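Type II restriction enzyme MspI (PDB 1SA3) recognises the palindromic double-stranded DNA sequence 5'-CCGG-3' and cleaves it after the first cytosine, leaving 5'-phosphate ends. Local coordinates at residues G242-A250 against K254-G262. Numbering follows the deposited sequence.
Sequences GTGLNWTYA and KAKKMQFKG. With nucleotides of chain B; nucleotides of chain A.
N246 pairs with K261 and T248 with Q259 as antiparallel hydrogen-bonded pairs, each joined by two backbone bonds. A fifth backbone bond runs from A250 N to K257 O (3.0 Å).

On the face of W247 and F260 the contact is aromatic. The F260 edge points at the five-membered ring of W247 in a T-shaped stack, planes at 83°, with CE2 of F260 3.7 Å from CG of W247. M258 bends at chi3 (85°), which carries its CE to 3.6 Å from CE3 of W247. F182 and H154 also pack on the indole, and its NE1 donates to T243 OG1.

The face of N246, T248, Q259 and K261 meets the DNA bases. T248 OG1 lies anti to the backbone N (chi1 -179°) and accepts from N4 of DC4 of chain B at 2.9 Å. The Q259 chain is extended, and its NE2 donates to O6 of DG6 of chain A at 2.7 Å. K261 NZ donates to Q259 OE1 (2.8 Å), which, with the NE2 bond, helps to set the amide's orientation. Next along the strand, Y249 O accepts from N4 of DC5 of chain B; the cytosine of DC5 lies over one face of the Y249 ring.

This is a DNA-reading beta hairpin, extended by strand 127-131 into a three-stranded antiparallel sheet.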
ATOM      1  N   GLY E 242     -12.577  -1.694 -14.481  1.00 24.63           N
ATOM      2  CA  GLY E 242     -11.332  -1.908 -15.197  1.00 26.25           C
ATOM      3  C   GLY E 242     -10.063  -1.565 -14.442  1.00 26.30           C
ATOM      4  O   GLY E 242      -8.969  -1.910 -14.893  1.00 23.31           O
ATOM      5  N   THR E 243     -10.195  -0.894 -13.296  1.00 25.24           N
ATOM      6  CA  THR E 243      -9.020  -0.513 -12.509  1.00 20.95           C
ATOM      7  C   THR E 243      -8.506  -1.628 -11.608  1.00 21.66           C
ATOM      8  O   THR E 243      -7.361  -1.581 -11.169  1.00 23.10           O
ATOM      9  CB  THR E 243      -9.293   0.687 -11.580  1.00 20.11           C
ATOM     10  OG1 THR E 243     -10.353   0.351 -10.680  1.00 16.90           O
ATOM     11  CG2 THR E 243      -9.652   1.922 -12.373  1.00 17.98           C
ATOM     12  N   GLY E 244      -9.345  -2.615 -11.314  1.00 19.79           N
ATOM     13  CA  GLY E 244      -8.911  -3.697 -10.448  1.00 21.62           C
ATOM     14  C   GLY E 244      -8.967  -3.324  -8.971  1.00 19.90           C
ATOM     15  O   GLY E 244      -8.629  -4.122  -8.092  1.00 19.18           O
ATOM     16  N   LEU E 245      -9.372  -2.092  -8.698  1.00 17.44           N
ATOM     17  CA  LEU E 245      -9.508  -1.626  -7.325  1.00 18.57           C
ATOM     18  C   LEU E 245     -10.980  -1.797  -6.979  1.00 18.05           C
ATOM     19  O   LEU E 245     -11.829  -1.823  -7.874  1.00 18.57           O
ATOM     20  CB  LEU E 245      -9.134  -0.143  -7.223  1.00 14.69           C
ATOM     21  CG  LEU E 245      -7.688   0.222  -7.561  1.00 15.99           C
ATOM     22  CD1 LEU E 245      -7.518   1.733  -7.467  1.00 18.59           C
ATOM     23  CD2 LEU E 245      -6.739  -0.486  -6.600  1.00 15.08           C
ATOM     24  N   ASN E 246     -11.287  -1.923  -5.694  1.00 15.43           N
ATOM     25  CA  ASN E 246     -12.674  -2.055  -5.275  1.00 18.83           C
ATOM     26  C   ASN E 246     -13.153  -0.672  -4.866  1.00 19.12           C
ATOM     27  O   ASN E 246     -12.595  -0.066  -3.948  1.00 19.44           O
ATOM     28  CB  ASN E 246     -12.796  -3.016  -4.093  1.00 21.82           C
ATOM     29  CG  ASN E 246     -12.153  -4.360  -4.374  1.00 27.64           C
ATOM     30  OD1 ASN E 246     -10.937  -4.516  -4.277  1.00 31.69           O
ATOM     31  ND2 ASN E 246     -12.969  -5.333  -4.742  1.00 26.33           N
ATOM     32  N   TRP E 247     -14.167  -0.167  -5.567  1.00 15.18           N
ATOM     33  CA  TRP E 247     -14.730   1.151  -5.283  1.00 16.15           C
ATOM     34  C   TRP E 247     -15.851   1.076  -4.244  1.00 13.29           C
ATOM     35  O   TRP E 247     -16.809   0.323  -4.410  1.00 16.10           O
ATOM     36  CB  TRP E 247     -15.319   1.767  -6.562  1.00 15.03           C
ATOM     37  CG  TRP E 247     -14.330   2.115  -7.638  1.00 13.17           C
ATOM     38  CD1 TRP E 247     -13.152   1.494  -7.908  1.00 12.98           C
ATOM     39  CD2 TRP E 247     -14.489   3.136  -8.639  1.00 14.12           C
ATOM     40  NE1 TRP E 247     -12.562   2.058  -9.020  1.00 14.74           N
ATOM     41  CE2 TRP E 247     -13.363   3.070  -9.486  1.00 13.53           C
ATOM     42  CE3 TRP E 247     -15.478   4.095  -8.897  1.00 13.21           C
ATOM     43  CZ2 TRP E 247     -13.195   3.926 -10.580  1.00 13.00           C
ATOM     44  CZ3 TRP E 247     -15.312   4.952  -9.991  1.00 18.69           C
ATOM     45  CH2 TRP E 247     -14.175   4.857 -10.815  1.00 14.43           C
ATOM     46  N   THR E 248     -15.749   1.861  -3.179  1.00 10.95           N
ATOM     47  CA  THR E 248     -16.808   1.868  -2.177  1.00 14.78           C
ATOM     48  C   THR E 248     -16.843   3.244  -1.510  1.00 15.81           C
ATOM     49  O   THR E 248     -16.383   4.228  -2.104  1.00 14.89           O
ATOM     50  CB  THR E 248     -16.617   0.715  -1.149  1.00 16.06           C
ATOM     51  OG1 THR E 248     -17.683   0.744  -0.192  1.00 16.42           O
ATOM     52  CG2 THR E 248     -15.280   0.830  -0.445  1.00 15.46           C
ATOM     53  N   TYR E 249     -17.385   3.352  -0.303  1.00 12.28           N
ATOM     54  CA  TYR E 249     -17.451   4.668   0.319  1.00 15.06           C
ATOM     55  C   TYR E 249     -16.752   4.793   1.663  1.00 14.94           C
ATOM     56  O   TYR E 249     -16.601   3.816   2.408  1.00 15.32           O
ATOM     57  CB  TYR E 249     -18.914   5.133   0.460  1.00 16.52           C
ATOM     58  CG  TYR E 249     -19.684   4.522   1.618  1.00 16.91           C
ATOM     59  CD1 TYR E 249     -20.300   3.271   1.506  1.00 19.86           C
ATOM     60  CD2 TYR E 249     -19.814   5.212   2.822  1.00 15.71           C
ATOM     61  CE1 TYR E 249     -21.035   2.731   2.574  1.00 19.63           C
ATOM     62  CE2 TYR E 249     -20.533   4.680   3.888  1.00 15.93           C
ATOM     63  CZ  TYR E 249     -21.142   3.450   3.761  1.00 17.91           C
ATOM     64  OH  TYR E 249     -21.852   2.955   4.831  1.00 22.98           O
ATOM     65  N   ALA E 250     -16.310   6.011   1.948  1.00 13.57           N
ATOM     66  CA  ALA E 250     -15.641   6.329   3.201  1.00 13.99           C
ATOM     67  C   ALA E 250     -16.766   6.705   4.152  1.00 15.83           C
ATOM     68  O   ALA E 250     -17.604   7.542   3.821  1.00 16.48           O
ATOM     69  CB  ALA E 250     -14.682   7.511   3.011  1.00 13.03           C
ATOM     70  N   LYS E 254     -19.138  13.520   7.153  1.00 27.05           N
ATOM     71  CA  LYS E 254     -20.489  13.891   6.769  1.00 28.77           C
ATOM     72  C   LYS E 254     -20.644  13.942   5.252  1.00 27.49           C
ATOM     73  O   LYS E 254     -21.668  13.536   4.718  1.00 27.88           O
ATOM     74  CB  LYS E 254     -20.851  15.248   7.385  1.00 28.44           C
ATOM     75  N   ALA E 255     -19.617  14.427   4.564  1.00 28.65           N
ATOM     76  CA  ALA E 255     -19.656  14.530   3.106  1.00 25.58           C
ATOM     77  C   ALA E 255     -19.556  13.182   2.407  1.00 25.73           C
ATOM     78  O   ALA E 255     -18.874  12.276   2.878  1.00 23.48           O
ATOM     79  CB  ALA E 255     -18.534  15.426   2.625  1.00 28.91           C
ATOM     80  N   LYS E 256     -20.250  13.051   1.283  1.00 24.10           N
ATOM     81  CA  LYS E 256     -20.181  11.827   0.497  1.00 23.02           C
ATOM     82  C   LYS E 256     -18.725  11.782   0.046  1.00 21.39           C
ATOM     83  O   LYS E 256     -18.183  12.793  -0.399  1.00 20.14           O
ATOM     84  CB  LYS E 256     -21.107  11.922  -0.710  1.00 22.15           C
ATOM     85  CG  LYS E 256     -22.568  12.058  -0.343  1.00 27.38           C
ATOM     86  CD  LYS E 256     -23.063  10.836   0.418  1.00 26.99           C
ATOM     87  CE  LYS E 256     -24.556  10.940   0.683  1.00 32.86           C
ATOM     88  NZ  LYS E 256     -25.081   9.767   1.418  1.00 37.74           N
ATOM     89  N   LYS E 257     -18.084  10.626   0.168  1.00 17.55           N
ATOM     90  CA  LYS E 257     -16.678  10.531  -0.197  1.00 14.55           C
ATOM     91  C   LYS E 257     -16.315   9.116  -0.631  1.00 14.17           C
ATOM     92  O   LYS E 257     -16.825   8.131  -0.096  1.00 14.21           O
ATOM     93  CB  LYS E 257     -15.830  10.977   0.997  1.00 12.53           C
ATOM     94  CG  LYS E 257     -14.330  11.093   0.739  1.00 15.09           C
ATOM     95  CD  LYS E 257     -13.621  11.667   1.961  1.00 15.67           C
ATOM     96  CE  LYS E 257     -12.115  11.789   1.746  1.00 17.89           C
ATOM     97  NZ  LYS E 257     -11.411  12.179   3.010  1.00 14.75           N
ATOM     98  N   MET E 258     -15.417   9.005  -1.596  1.00 13.83           N
ATOM     99  CA  MET E 258     -15.034   7.688  -2.088  1.00 14.69           C
ATOM    100  C   MET E 258     -13.902   7.009  -1.312  1.00 13.87           C
ATOM    101  O   MET E 258     -13.040   7.671  -0.740  1.00 13.52           O
ATOM    102  CB  MET E 258     -14.630   7.783  -3.553  1.00 16.13           C
ATOM    103  CG  MET E 258     -15.663   8.471  -4.424  1.00 21.00           C
ATOM    104  SD  MET E 258     -15.182   8.432  -6.148  1.00 22.48           S
ATOM    105  CE  MET E 258     -15.828   6.806  -6.604  1.00 23.07           C
ATOM    106  N   GLN E 259     -13.932   5.681  -1.303  1.00 13.03           N
ATOM    107  CA  GLN E 259     -12.893   4.877  -0.669  1.00 11.19           C
ATOM    108  C   GLN E 259     -12.519   3.791  -1.659  1.00 12.20           C
ATOM    109  O   GLN E 259     -13.378   3.270  -2.374  1.00 13.13           O
ATOM    110  CB  GLN E 259     -13.376   4.205   0.612  1.00 14.00           C
ATOM    111  CG  GLN E 259     -12.227   3.535   1.375  1.00 10.57           C
ATOM    112  CD  GLN E 259     -12.712   2.549   2.438  1.00 13.63           C
ATOM    113  OE1 GLN E 259     -13.400   1.579   2.124  1.00 16.73           O
ATOM    114  NE2 GLN E 259     -12.341   2.791   3.693  1.00 12.48           N
ATOM    115  N   PHE E 260     -11.235   3.460  -1.707  1.00 13.57           N
ATOM    116  CA  PHE E 260     -10.761   2.415  -2.598  1.00 15.08           C
ATOM    117  C   PHE E 260     -10.012   1.358  -1.820  1.00 13.64           C
ATOM    118  O   PHE E 260      -9.212   1.675  -0.937  1.00 13.18           O
ATOM    119  CB  PHE E 260      -9.847   2.998  -3.680  1.00 14.83           C
ATOM    120  CG  PHE E 260     -10.510   4.048  -4.505  1.00 17.08           C
ATOM    121  CD1 PHE E 260     -10.450   5.387  -4.126  1.00 11.65           C
ATOM    122  CD2 PHE E 260     -11.269   3.692  -5.616  1.00 14.09           C
ATOM    123  CE1 PHE E 260     -11.151   6.361  -4.848  1.00 17.54           C
ATOM    124  CE2 PHE E 260     -11.969   4.658  -6.340  1.00 14.42           C
ATOM    125  CZ  PHE E 260     -11.911   5.987  -5.956  1.00 10.86           C
ATOM    126  N   LYS E 261     -10.300   0.100  -2.136  1.00 12.64           N
ATOM    127  CA  LYS E 261      -9.624  -1.014  -1.500  1.00 11.23           C
ATOM    128  C   LYS E 261      -8.778  -1.650  -2.585  1.00 11.76           C
ATOM    129  O   LYS E 261      -9.169  -1.666  -3.754  1.00 14.79           O
ATOM    130  CB  LYS E 261     -10.631  -2.020  -0.931  1.00 14.46           C
ATOM    131  CG  LYS E 261     -11.586  -1.415   0.114  1.00 14.58           C
ATOM    132  CD  LYS E 261     -12.267  -2.499   0.941  1.00 18.33           C
ATOM    133  CE  LYS E 261     -13.378  -1.946   1.826  1.00 10.28           C
ATOM    134  NZ  LYS E 261     -12.941  -1.028   2.933  1.00 13.45           N
ATOM    135  N   GLY E 262      -7.615  -2.159  -2.199  1.00  9.98           N
ATOM    136  CA  GLY E 262      -6.716  -2.771  -3.158  1.00 13.80           C
ATOM    137  C   GLY E 262      -5.643  -3.582  -2.448  1.00 13.49           C
ATOM    138  O   GLY E 262      -5.883  -4.002  -1.298  1.00 13.29           O
ATOM    139  OXT GLY E 262      -4.571  -3.806  -3.041  1.00 14.52           O
TER
ATOM    140  P    DC B   5     -25.750   0.016   6.394  1.00 33.68           P
ATOM    141  OP1  DC B   5     -26.878  -0.522   7.200  1.00 38.52           O
ATOM    142  OP2  DC B   5     -25.898   1.316   5.700  1.00 28.87           O
ATOM    143  O5'  DC B   5     -24.519   0.158   7.396  1.00 35.35           O
ATOM    144  C5'  DC B   5     -23.190   0.251   6.920  1.00 38.40           C
ATOM    145  C4'  DC B   5     -22.225  -0.147   8.011  1.00 34.70           C
ATOM    146  O4'  DC B   5     -20.975  -0.508   7.381  1.00 35.44           O
ATOM    147  C3'  DC B   5     -21.909   0.939   9.047  1.00 33.84           C
ATOM    148  O3'  DC B   5     -21.944   0.420  10.382  1.00 30.42           O
ATOM    149  C2'  DC B   5     -20.499   1.373   8.692  1.00 34.67           C
ATOM    150  C1'  DC B   5     -19.903   0.149   8.020  1.00 30.17           C
ATOM    151  N1   DC B   5     -18.908   0.488   6.995  1.00 25.76           N
ATOM    152  C2   DC B   5     -17.613   0.029   7.167  1.00 21.00           C
ATOM    153  O2   DC B   5     -17.377  -0.707   8.132  1.00 16.48           O
ATOM    154  N3   DC B   5     -16.654   0.396   6.286  1.00 17.98           N
ATOM    155  C4   DC B   5     -16.967   1.180   5.248  1.00 17.09           C
ATOM    156  N4   DC B   5     -15.985   1.531   4.413  1.00 13.06           N
ATOM    157  C5   DC B   5     -18.296   1.635   5.023  1.00 16.91           C
ATOM    158  C6   DC B   5     -19.230   1.266   5.912  1.00 22.44           C
ATOM    159  P    DC B   4     -25.583  -0.617  -0.394  1.00 29.71           P
ATOM    160  OP1  DC B   4     -27.066  -0.694  -0.375  1.00 32.12           O
ATOM    161  OP2  DC B   4     -24.922   0.600  -0.916  1.00 26.30           O
ATOM    162  O5'  DC B   4     -25.049  -0.902   1.079  1.00 28.91           O
ATOM    163  C5'  DC B   4     -25.494  -2.061   1.785  1.00 29.66           C
ATOM    164  C4'  DC B   4     -24.905  -2.104   3.175  1.00 26.07           C
ATOM    165  O4'  DC B   4     -23.493  -2.414   3.104  1.00 25.52           O
ATOM    166  C3'  DC B   4     -25.022  -0.818   3.999  1.00 27.58           C
ATOM    167  O3'  DC B   4     -25.329  -1.144   5.363  1.00 28.92           O
ATOM    168  C2'  DC B   4     -23.621  -0.241   3.919  1.00 21.33           C
ATOM    169  C1'  DC B   4     -22.793  -1.506   3.936  1.00 23.50           C
ATOM    170  N1   DC B   4     -21.419  -1.364   3.426  1.00 20.32           N
ATOM    171  C2   DC B   4     -20.365  -1.842   4.211  1.00 23.04           C
ATOM    172  O2   DC B   4     -20.629  -2.416   5.281  1.00 17.53           O
ATOM    173  N3   DC B   4     -19.088  -1.670   3.787  1.00 21.06           N
ATOM    174  C4   DC B   4     -18.850  -1.055   2.626  1.00 19.64           C
ATOM    175  N4   DC B   4     -17.576  -0.885   2.253  1.00 16.79           N
ATOM    176  C5   DC B   4     -19.909  -0.578   1.796  1.00 21.06           C
ATOM    177  C6   DC B   4     -21.167  -0.757   2.230  1.00 20.65           C
TER
ATOM    178  P    DG A   6      -4.022  -1.096   8.277  1.00 15.77           P
ATOM    179  OP1  DG A   6      -2.769  -1.861   8.520  1.00 15.44           O
ATOM    180  OP2  DG A   6      -4.432  -0.790   6.876  1.00 12.08           O
ATOM    181  O5'  DG A   6      -5.250  -1.809   8.988  1.00 15.22           O
ATOM    182  C5'  DG A   6      -6.335  -2.335   8.234  1.00 15.80           C
ATOM    183  C4'  DG A   6      -7.459  -2.717   9.164  1.00 12.14           C
ATOM    184  O4'  DG A   6      -8.223  -1.504   9.391  1.00 13.07           O
ATOM    185  C3'  DG A   6      -8.437  -3.703   8.534  1.00 17.97           C
ATOM    186  O3'  DG A   6      -8.315  -5.029   9.015  1.00 20.19           O
ATOM    187  C2'  DG A   6      -9.815  -3.180   8.889  1.00 16.25           C
ATOM    188  C1'  DG A   6      -9.622  -1.749   9.355  1.00 14.49           C
ATOM    189  N9   DG A   6     -10.211  -0.920   8.306  1.00 12.07           N
ATOM    190  C8   DG A   6      -9.561  -0.266   7.282  1.00 15.46           C
ATOM    191  N7   DG A   6     -10.384   0.258   6.404  1.00 13.63           N
ATOM    192  C5   DG A   6     -11.649  -0.037   6.898  1.00 13.11           C
ATOM    193  C6   DG A   6     -12.943   0.266   6.372  1.00 12.77           C
ATOM    194  O6   DG A   6     -13.231   0.862   5.323  1.00 13.02           O
ATOM    195  N1   DG A   6     -13.959  -0.216   7.198  1.00 15.01           N
ATOM    196  C2   DG A   6     -13.758  -0.911   8.376  1.00 19.17           C
ATOM    197  N2   DG A   6     -14.868  -1.308   9.036  1.00 16.11           N
ATOM    198  N3   DG A   6     -12.561  -1.200   8.870  1.00 13.89           N
ATOM    199  C4   DG A   6     -11.561  -0.737   8.087  1.00 14.33           C
TER
HETATM  200  O   HOH W   1     -16.851  10.280   4.539  1.00 22.87           O
HETATM  201  O   HOH W   2     -19.243   8.873   1.951  1.00 23.72           O